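Local coordinates for protein putative L-alanine-DL-glutamate epimerase (Burkholderia xenovorans, PDB 3GO2) that probably acts as a magnesium-dependent racemase or epimerase of the mandelate racemase/muconate lactonizing enzyme family, within the enolase superfamily, at residues Val84-Gly89 with Thr293-Val298; Val121-Cys126 with Asp345-Ala350; His125-Arg130 with Ile162-Phe167. All coordinates share one frame; numbering follows the deposited sequence.

Contact 1 (Val84-Gly89 with Thr293-Val298)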
loop_
_atom_site.group_PDB
_atom_site.type_symbol
_atom_site.label_atom_id
_atom_site.label_comp_id
_atom_site.label_asym_id
_atom_site.label_seq_id
_atom_site.Cartn_x
_atom_site.Cartn_y
_atom_site.Cartn_z
ATOM N N VAL A 84 -33.664 1.285 6.135
ATOM C CA VAL A 84 -34.030 2.368 5.245
ATOM C C VAL A 84 -33.827 1.913 3.798
ATOM O O VAL A 84 -34.707 2.061 2.960
ATOM C CB VAL A 84 -33.194 3.625 5.506
ATOM C CG1 VAL A 84 -33.180 4.581 4.276
ATOM C CG2 VAL A 84 -33.672 4.314 6.775
ATOM N N SER A 85 -32.654 1.354 3.513
ATOM C CA SER A 85 -32.379 0.920 2.157
ATOM C C SER A 85 -33.274 -0.265 1.739
ATOM O O SER A 85 -33.651 -0.366 0.555
ATOM C CB SER A 85 -30.899 0.602 1.964
ATOM O OG SER A 85 -30.144 1.803 1.942
ATOM N N GLU A 86 -33.649 -1.125 2.687
ATOM C CA GLU A 86 -34.606 -2.200 2.382
ATOM C C GLU A 86 -35.963 -1.624 1.982
ATOM O O GLU A 86 -36.615 -2.129 1.071
ATOM C CB GLU A 86 -34.813 -3.145 3.556
ATOM C CG GLU A 86 -33.624 -3.993 3.897
ATOM C CD GLU A 86 -33.900 -4.930 5.018
ATOM O OE1 GLU A 86 -34.937 -5.647 4.976
ATOM O OE2 GLU A 86 -33.083 -4.973 5.994
ATOM N N GLY A 87 -36.389 -0.539 2.619
ATOM C CA GLY A 87 -37.668 0.054 2.242
ATOM C C GLY A 87 -37.613 0.622 0.841
ATOM O O GLY A 87 -38.548 0.465 0.046
ATOM N N ILE A 88 -36.502 1.292 0.532
ATOM C CA ILE A 88 -36.297 1.869 -0.785
ATOM C C ILE A 88 -36.289 0.757 -1.862
ATOM O O ILE A 88 -36.919 0.895 -2.915
ATOM C CB ILE A 88 -34.982 2.677 -0.802
ATOM C CG1 ILE A 88 -35.146 3.922 0.074
ATOM C CG2 ILE A 88 -34.605 3.055 -2.237
ATOM C CD1 ILE A 88 -33.843 4.715 0.250
ATOM N N GLY A 89 -35.604 -0.348 -1.559
ATOM C CA GLY A 89 -35.517 -1.496 -2.482
ATOM C C GLY A 89 -36.859 -2.116 -2.767
ATOM O O GLY A 89 -37.170 -2.502 -3.896
ATOM N N THR A 293 -31.296 -8.806 -3.821
ATOM C CA THR A 293 -32.013 -7.902 -4.694
ATOM C C THR A 293 -33.352 -7.500 -4.094
ATOM O O THR A 293 -33.933 -6.490 -4.488
ATOM C CB THR A 293 -32.237 -8.473 -6.119
ATOM O OG1 THR A 293 -33.370 -9.344 -6.134
ATOM C CG2 THR A 293 -30.990 -9.181 -6.655
ATOM N N ILE A 294 -33.859 -8.306 -3.169
ATOM C CA ILE A 294 -35.077 -7.983 -2.433
ATOM C C ILE A 294 -34.816 -6.762 -1.517
ATOM O O ILE A 294 -35.617 -5.823 -1.440
ATOM C CB ILE A 294 -35.523 -9.214 -1.599
ATOM C CG1 ILE A 294 -35.742 -10.442 -2.484
ATOM C CG2 ILE A 294 -36.753 -8.883 -0.762
ATOM C CD1 ILE A 294 -36.579 -10.200 -3.751
ATOM N N TRP A 295 -33.677 -6.781 -0.845
ATOM C CA TRP A 295 -33.212 -5.669 -0.041
ATOM C C TRP A 295 -32.791 -4.441 -0.888
ATOM O O TRP A 295 -33.148 -3.302 -0.581
ATOM C CB TRP A 295 -31.994 -6.136 0.756
ATOM C CG TRP A 295 -32.321 -6.916 1.979
ATOM C CD1 TRP A 295 -33.473 -7.598 2.247
ATOM C CD2 TRP A 295 -31.486 -7.070 3.127
ATOM N NE1 TRP A 295 -33.405 -8.165 3.503
ATOM C CE2 TRP A 295 -32.191 -7.851 4.059
ATOM C CE3 TRP A 295 -30.199 -6.619 3.453
ATOM C CZ2 TRP A 295 -31.660 -8.181 5.313
ATOM C CZ3 TRP A 295 -29.688 -6.933 4.702
ATOM C CH2 TRP A 295 -30.410 -7.714 5.602
ATOM N N ASN A 296 -31.968 -4.675 -1.915
ATOM C CA ASN A 296 -31.355 -3.558 -2.674
ATOM C C ASN A 296 -32.270 -2.890 -3.689
ATOM O O ASN A 296 -32.091 -1.720 -4.036
ATOM C CB ASN A 296 -30.081 -4.038 -3.379
ATOM C CG ASN A 296 -28.868 -3.965 -2.490
ATOM O OD1 ASN A 296 -28.223 -2.916 -2.405
ATOM N ND2 ASN A 296 -28.513 -5.086 -1.879
ATOM N N GLY A 297 -33.260 -3.647 -4.169
ATOM C CA GLY A 297 -33.941 -3.328 -5.412
ATOM C C GLY A 297 -33.178 -3.955 -6.554
ATOM O O GLY A 297 -31.936 -3.964 -6.590
ATOM N N VAL A 298 -33.904 -4.494 -7.522
ATOM C CA VAL A 298 -33.258 -5.124 -8.645
ATOM C C VAL A 298 -32.468 -4.156 -9.530
ATOM O O VAL A 298 -31.440 -4.554 -10.088
ATOM C CB VAL A 298 -34.323 -5.950 -9.479
ATOM C CG1 VAL A 298 -33.789 -6.341 -10.850
ATOM C CG2 VAL A 298 -34.761 -7.173 -8.667
HETATM O O HOH W 1 -31.969 0.464 -1.582
HETATM O O HOH W 2 -36.671 -4.810 0.883
#

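Contact 2 (Val121-Cys126 with Asp345-Ala350)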
loop_
_atom_site.group_PDB
_atom_site.type_symbol
_atom_site.label_atom_id
_atom_site.label_comp_id
_atom_site.label_asym_id
_atom_site.label_seq_id
_atom_site.Cartn_x
_atom_site.Cartn_y
_atom_site.Cartn_z
ATOM N N VAL A 121 -30.315 -23.764 -9.912
ATOM C CA VAL A 121 -30.528 -23.431 -8.524
ATOM C C VAL A 121 -29.805 -24.372 -7.583
ATOM O O VAL A 121 -29.279 -25.419 -7.976
ATOM C CB VAL A 121 -32.037 -23.362 -8.142
ATOM C CG1 VAL A 121 -32.733 -22.300 -8.964
ATOM C CG2 VAL A 121 -32.725 -24.721 -8.281
ATOM N N TYR A 122 -29.746 -23.952 -6.329
ATOM C CA TYR A 122 -29.461 -24.862 -5.226
ATOM C C TYR A 122 -30.641 -24.848 -4.268
ATOM O O TYR A 122 -31.303 -23.819 -4.095
ATOM C CB TYR A 122 -28.140 -24.525 -4.523
ATOM C CG TYR A 122 -28.030 -23.232 -3.716
ATOM C CD1 TYR A 122 -28.396 -23.187 -2.371
ATOM C CD2 TYR A 122 -27.534 -22.070 -4.294
ATOM C CE1 TYR A 122 -28.278 -22.028 -1.626
ATOM C CE2 TYR A 122 -27.390 -20.908 -3.543
ATOM C CZ TYR A 122 -27.749 -20.893 -2.219
ATOM O OH TYR A 122 -27.618 -19.722 -1.489
ATOM N N TRP A 123 -30.941 -26.013 -3.704
ATOM C CA TRP A 123 -31.991 -26.173 -2.727
ATOM C C TRP A 123 -31.414 -25.747 -1.377
ATOM O O TRP A 123 -30.572 -26.453 -0.784
ATOM C CB TRP A 123 -32.465 -27.645 -2.727
ATOM C CG TRP A 123 -33.455 -28.045 -1.682
ATOM C CD1 TRP A 123 -33.842 -27.345 -0.571
ATOM C CD2 TRP A 123 -34.178 -29.288 -1.637
ATOM N NE1 TRP A 123 -34.745 -28.078 0.161
ATOM C CE2 TRP A 123 -34.963 -29.275 -0.470
ATOM C CE3 TRP A 123 -34.226 -30.407 -2.475
ATOM C CZ2 TRP A 123 -35.817 -30.346 -0.116
ATOM C CZ3 TRP A 123 -35.069 -31.464 -2.126
ATOM C CH2 TRP A 123 -35.847 -31.420 -0.966
ATOM N N SER A 124 -31.864 -24.583 -0.924
ATOM C CA SER A 124 -31.321 -23.955 0.281
ATOM C C SER A 124 -32.009 -24.414 1.555
ATOM O O SER A 124 -33.072 -25.045 1.511
ATOM C CB SER A 124 -31.390 -22.442 0.112
ATOM O OG SER A 124 -30.537 -21.769 1.027
ATOM N N HIS A 125 -31.415 -24.102 2.704
ATOM C CA HIS A 125 -31.972 -24.532 4.002
ATOM C C HIS A 125 -32.364 -26.009 3.992
ATOM O O HIS A 125 -33.492 -26.404 4.388
ATOM C CB HIS A 125 -33.135 -23.646 4.385
ATOM C CG HIS A 125 -32.750 -22.198 4.417
ATOM N ND1 HIS A 125 -32.983 -21.349 3.358
ATOM C CD2 HIS A 125 -32.044 -21.485 5.329
ATOM C CE1 HIS A 125 -32.472 -20.160 3.636
ATOM N NE2 HIS A 125 -31.903 -20.214 4.825
ATOM N N CYS A 126 -31.389 -26.799 3.565
ATOM C CA CYS A 126 -31.549 -28.226 3.292
ATOM C C CYS A 126 -30.472 -28.993 4.031
ATOM O O CYS A 126 -29.345 -29.095 3.539
ATOM C CB CYS A 126 -31.398 -28.464 1.797
ATOM S SG CYS A 126 -31.579 -30.232 1.329
ATOM N N ASP A 345 -35.631 -21.965 -1.865
ATOM C CA ASP A 345 -36.103 -22.954 -0.879
ATOM C C ASP A 345 -37.078 -23.854 -1.598
ATOM O O ASP A 345 -38.057 -23.394 -2.210
ATOM C CB ASP A 345 -36.781 -22.264 0.309
ATOM C CG ASP A 345 -35.789 -21.584 1.240
ATOM O OD1 ASP A 345 -34.629 -22.045 1.346
ATOM O OD2 ASP A 345 -36.179 -20.604 1.915
ATOM N N ILE A 346 -36.821 -25.150 -1.540
ATOM C CA ILE A 346 -37.704 -26.119 -2.175
ATOM C C ILE A 346 -38.780 -26.591 -1.177
ATOM O O ILE A 346 -39.871 -27.018 -1.593
ATOM C CB ILE A 346 -36.868 -27.272 -2.796
ATOM C CG1 ILE A 346 -36.071 -26.771 -4.012
ATOM C CG2 ILE A 346 -37.744 -28.442 -3.200
ATOM C CD1 ILE A 346 -36.902 -26.099 -5.116
ATOM N N ASP A 347 -38.479 -26.501 0.118
ATOM C CA ASP A 347 -39.471 -26.723 1.180
ATOM C C ASP A 347 -40.417 -25.521 1.225
ATOM O O ASP A 347 -39.981 -24.381 1.461
ATOM C CB ASP A 347 -38.809 -26.927 2.538
ATOM C CG ASP A 347 -37.877 -28.135 2.573
ATOM O OD1 ASP A 347 -38.392 -29.278 2.509
ATOM O OD2 ASP A 347 -36.634 -27.924 2.659
ATOM N N ARG A 348 -41.711 -25.782 0.993
ATOM C CA ARG A 348 -42.708 -24.713 0.956
ATOM C C ARG A 348 -43.798 -24.945 1.984
ATOM O O ARG A 348 -44.127 -26.085 2.342
ATOM C CB ARG A 348 -43.366 -24.569 -0.420
ATOM C CG ARG A 348 -42.446 -24.480 -1.642
ATOM C CD ARG A 348 -41.328 -23.467 -1.492
ATOM N NE ARG A 348 -41.800 -22.105 -1.301
ATOM C CZ ARG A 348 -40.996 -21.036 -1.338
ATOM N NH1 ARG A 348 -41.469 -19.821 -1.153
ATOM N NH2 ARG A 348 -39.697 -21.184 -1.567
ATOM N N LEU A 349 -44.362 -23.846 2.444
ATOM C CA LEU A 349 -45.539 -23.879 3.298
ATOM C C LEU A 349 -46.728 -24.525 2.586
ATOM O O LEU A 349 -46.909 -24.405 1.376
ATOM C CB LEU A 349 -45.951 -22.466 3.682
ATOM C CG LEU A 349 -44.928 -21.613 4.424
ATOM C CD1 LEU A 349 -45.417 -20.172 4.525
ATOM C CD2 LEU A 349 -44.620 -22.159 5.797
ATOM N N ALA A 350 -47.577 -25.174 3.376
ATOM C CA ALA A 350 -48.738 -25.859 2.824
ATOM C C ALA A 350 -49.702 -24.915 2.097
ATOM O O ALA A 350 -50.391 -25.327 1.162
ATOM C CB ALA A 350 -49.453 -26.618 3.934
HETATM O O HOH W 3 -35.863 -25.379 1.474
HETATM O O HOH W 4 -34.917 -28.568 4.736
#

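Contact 3 (His125-Arg130 with Ile162-Phe167)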
loop_
_atom_site.group_PDB
_atom_site.type_symbol
_atom_site.label_atom_id
_atom_site.label_comp_id
_atom_site.label_asym_id
_atom_site.label_seq_id
_atom_site.Cartn_x
_atom_site.Cartn_y
_atom_site.Cartn_z
ATOM N N HIS A 125 -31.415 -24.102 2.704
ATOM C CA HIS A 125 -31.972 -24.532 4.002
ATOM C C HIS A 125 -32.364 -26.009 3.992
ATOM O O HIS A 125 -33.492 -26.404 4.388
ATOM C CB HIS A 125 -33.135 -23.646 4.385
ATOM C CG HIS A 125 -32.750 -22.198 4.417
ATOM N ND1 HIS A 125 -32.983 -21.349 3.358
ATOM C CD2 HIS A 125 -32.044 -21.485 5.329
ATOM C CE1 HIS A 125 -32.472 -20.160 3.636
ATOM N NE2 HIS A 125 -31.903 -20.214 4.825
ATOM N N CYS A 126 -31.389 -26.799 3.565
ATOM C CA CYS A 126 -31.549 -28.226 3.292
ATOM C C CYS A 126 -30.472 -28.993 4.031
ATOM O O CYS A 126 -29.345 -29.095 3.539
ATOM C CB CYS A 126 -31.398 -28.464 1.797
ATOM S SG CYS A 126 -31.579 -30.232 1.329
ATOM N N PRO A 127 -30.804 -29.582 5.186
ATOM C CA PRO A 127 -32.125 -29.836 5.801
ATOM C C PRO A 127 -32.572 -28.832 6.875
ATOM O O PRO A 127 -33.437 -29.123 7.722
ATOM C CB PRO A 127 -31.929 -31.233 6.421
ATOM C CG PRO A 127 -30.435 -31.302 6.712
ATOM C CD PRO A 127 -29.722 -30.240 5.950
ATOM N N THR A 128 -32.001 -27.630 6.835
ATOM C CA THR A 128 -32.237 -26.638 7.863
ATOM C C THR A 128 -33.707 -26.375 8.213
ATOM O O THR A 128 -34.060 -26.340 9.394
ATOM C CB THR A 128 -31.548 -25.339 7.442
ATOM O OG1 THR A 128 -30.197 -25.627 7.100
ATOM C CG2 THR A 128 -31.636 -24.270 8.499
ATOM N N TRP A 129 -34.545 -26.186 7.193
ATOM C CA TRP A 129 -35.972 -25.971 7.379
ATOM C C TRP A 129 -36.677 -27.172 8.016
ATOM O O TRP A 129 -37.506 -26.987 8.881
ATOM C CB TRP A 129 -36.632 -25.617 6.046
ATOM C CG TRP A 129 -36.594 -24.161 5.627
ATOM C CD1 TRP A 129 -37.202 -23.635 4.520
ATOM C CD2 TRP A 129 -35.933 -23.057 6.274
ATOM N NE1 TRP A 129 -36.959 -22.288 4.435
ATOM C CE2 TRP A 129 -36.182 -21.910 5.494
ATOM C CE3 TRP A 129 -35.133 -22.934 7.412
ATOM C CZ2 TRP A 129 -35.664 -20.650 5.813
ATOM C CZ3 TRP A 129 -34.641 -21.685 7.743
ATOM C CH2 TRP A 129 -34.904 -20.558 6.943
ATOM N N ARG A 130 -36.337 -28.387 7.602
ATOM C CA ARG A 130 -36.940 -29.579 8.214
ATOM C C ARG A 130 -36.479 -29.813 9.638
ATOM O O ARG A 130 -37.168 -30.453 10.422
ATOM C CB ARG A 130 -36.681 -30.826 7.358
ATOM C CG ARG A 130 -37.397 -30.771 6.026
ATOM C CD ARG A 130 -37.018 -31.895 5.090
ATOM N NE ARG A 130 -37.574 -31.681 3.765
ATOM C CZ ARG A 130 -37.682 -32.614 2.824
ATOM N NH1 ARG A 130 -37.260 -33.857 3.054
ATOM N NH2 ARG A 130 -38.211 -32.305 1.661
ATOM N N ILE A 162 -27.193 -28.402 -2.828
ATOM C CA ILE A 162 -27.952 -28.135 -1.610
ATOM C C ILE A 162 -27.097 -27.306 -0.659
ATOM O O ILE A 162 -25.869 -27.408 -0.706
ATOM C CB ILE A 162 -28.388 -29.461 -0.883
ATOM C CG1 ILE A 162 -27.186 -30.312 -0.506
ATOM C CG2 ILE A 162 -29.339 -30.258 -1.775
ATOM C CD1 ILE A 162 -27.565 -31.646 0.162
ATOM N N LYS A 163 -27.743 -26.505 0.193
ATOM C CA LYS A 163 -27.045 -25.729 1.202
ATOM C C LYS A 163 -27.528 -26.033 2.595
ATOM O O LYS A 163 -28.720 -26.035 2.841
ATOM C CB LYS A 163 -27.189 -24.243 0.941
ATOM C CG LYS A 163 -26.221 -23.403 1.776
ATOM C CD LYS A 163 -26.122 -21.920 1.349
ATOM C CE LYS A 163 -27.257 -21.033 1.853
ATOM N NZ LYS A 163 -27.154 -19.616 1.340
ATOM N N THR A 164 -26.594 -26.274 3.509
ATOM C CA THR A 164 -26.928 -26.476 4.914
ATOM C C THR A 164 -26.265 -25.407 5.791
ATOM O O THR A 164 -25.518 -24.555 5.303
ATOM C CB THR A 164 -26.531 -27.903 5.406
ATOM O OG1 THR A 164 -27.164 -28.155 6.663
ATOM C CG2 THR A 164 -24.991 -28.088 5.489
ATOM N N ASN A 165 -26.541 -25.483 7.084
ATOM C CA ASN A 165 -26.014 -24.547 8.089
ATOM C C ASN A 165 -25.298 -25.373 9.175
ATOM O O ASN A 165 -24.816 -26.480 8.891
ATOM C CB ASN A 165 -27.140 -23.702 8.648
ATOM C CG ASN A 165 -27.823 -22.844 7.590
ATOM O OD1 ASN A 165 -27.534 -21.626 7.460
ATOM N ND2 ASN A 165 -28.715 -23.446 6.831
ATOM N N ILE A 166 -25.192 -24.845 10.384
ATOM C CA ILE A 166 -24.438 -25.504 11.457
ATOM C C ILE A 166 -25.405 -26.158 12.451
ATOM O O ILE A 166 -26.280 -25.477 13.016
ATOM C CB ILE A 166 -23.529 -24.527 12.235
ATOM C CG1 ILE A 166 -22.736 -23.622 11.284
ATOM C CG2 ILE A 166 -22.568 -25.317 13.187
ATOM C CD1 ILE A 166 -21.991 -22.488 11.994
ATOM N N PHE A 167 -25.203 -27.464 12.672
ATOM C CA PHE A 167 -26.063 -28.251 13.538
ATOM C C PHE A 167 -25.293 -29.088 14.531
ATOM O O PHE A 167 -24.271 -29.694 14.195
ATOM C CB PHE A 167 -26.994 -29.151 12.717
ATOM C CG PHE A 167 -28.021 -28.384 11.993
ATOM C CD1 PHE A 167 -29.154 -27.942 12.659
ATOM C CD2 PHE A 167 -27.826 -28.000 10.677
ATOM C CE1 PHE A 167 -30.074 -27.175 11.995
ATOM C CE2 PHE A 167 -28.768 -27.225 10.032
ATOM C CZ PHE A 167 -29.875 -26.829 10.707
HETATM O O HOH W 5 -29.091 -22.934 4.125
#

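Contact 1 (Val84-Gly89 with Thr293-Val298)
The carboxylate of E86 lies flat on one face of the W295 indole, the two planes only 10° apart. CG of E86 stands over the five-membered ring, 3.8 Å from its centroid, in a CH-pi contact, while CD hovers nearer the rim, 3.5 Å from CE2 of W295. With CG beside the backbone N (chi1 -68°) and an extended chain beyond, the glutamate runs alongside the tryptophan. OE1 comes close to NE1 of W295, but from above the ring rather than in its plane, so the pair is a stack and not a hydrogen bond; OE2 is held by S43. F272 also meets the indole, its ring nearly parallel.

Beside this stack, the backbones themselves touch. G89, with no side chain, brings its CA to 3.5 Å from both the carbonyl O of W295 and N of G297, and E86 CA makes a similar CA-H...O contact with that oxygen. G297, at positive phi, ends the short helix. Water 1 bridges the carbonyls of S85 and N296.

The W295 side chain comes to about 4 Å from a bound magnesium ion, probably the one at Y249 and T270, so this contact of two domains borders a metal site. It joins helix 82-103 of the N-terminal domain to helix 293-296, just after barrel strand 288-291, with helix 323-335 packed on I294 and P78 of the second subunit against W295.

Contact 2 (Val121-Cys126 with Asp345-Ala350)
S124 and D345 approach to 5.0 Å between their CA atoms, where two segments that have run side by side as parallel strands, 118-123 and 342-344, come apart. Backbone bonds from Y122 and S124 to T344 hold them together. Beyond this point 345-350 continues as an irregular loop, whereas 121-126 turns sharply at H125, whose phi and psi are both positive.

The turn sends the H125 ring toward D345. ND1 donates to OD1 of D345 over 2.7 Å, nearly straight at 165°, with the oxygen in the imidazole plane and using its syn lone pair. This His-carboxylate bond fixes the rotation of the ring and directs NE2 away from the aspartate; W129 stacks on the imidazole and gives OD2 of D345 a weak hydrogen bond.

Such a loop at the end of a strand, carrying side chains to the ligand pocket, probably the active site, is a general feature of the TIM-barrel domain of the enolase superfamily. H125 binds fumarate and 2-oxoglutarate in other structures of this protein; neither is bound to this chain.

W123 is enclosed on both faces and at its edge. CG anti to the backbone N (chi1 174°) swings the indole along the chain to lie between I346 and C126. CB of I346 stands 3.5 Å from the centroid of its five-membered ring, almost on the normal, and SG of C126 covers the opposite face. At the edge, NE1 donates in the ring plane to OD2 of D347, 3.1 Å away, though it meets the carboxylate from above its plane. That oxygen also accepts from water 3 and water 4, which link it to the carbonyls of S124 and H125, while OD1 of D347 forms a salt bridge with R130.

Contact 3 (His125-Arg130 with Ile162-Phe167)
C126 against K163 and I162, and T128 against N165 and F167, make up the close-packed part of this contact. N of C126 donates to the carbonyl O of K163 over 2.9 Å, and the cysteine SG rests 3.8 Å from CG2 of I162. Past the cis peptide bond, CD of P127 comes within 3.4 Å of OG1 of T164, whose hydroxyl bonds with H202. T128 then meets two partners at once: ND2 of N165 donates to its OG1 over 2.7 Å, bent to 145°, and the F167 ring turns its edge to the threonine, CZ 3.7 Å from CA of T128. With OG1 beside the backbone N (chi1 -51°), the hydroxyl faces the amide.

Looser is the side of H125. ND2 of N165 stays 4.1 Å from CD2 of H125, and water 5 mediates between that amide and the backbone N of H125. The K163 side chain runs on to a salt bridge with E245, a magnesium ligand.

In other structures of this protein K163 binds 2-oxoglutarate and N165 fumarate; with H125 they line what is probably the active site, at the C-terminal ends of barrel strands as in the mandelate racemase family.

How the contacts relate
Contacts 2 and 3 share H125 and C126, their centres lie about 9 Å apart, and besides the D347-R130 salt bridge a probable hydrogen bond between Y122 OH and K163 NZ joins them. Contact 1 stands on the opposite side of the chain's centre, about 23 Å from contact 2 and 26 Å from contact 3, centre to centre; its nearest atoms stay about 11 and 12 Å from theirs. Contact 1 probably lies by a different magnesium ion from the one about 4 Å from the K163 side chain; that of H125 is about 6 Å from a bound magnesium ion. The principle illustrated is that widely separated contacts can border metal sites in one barrel.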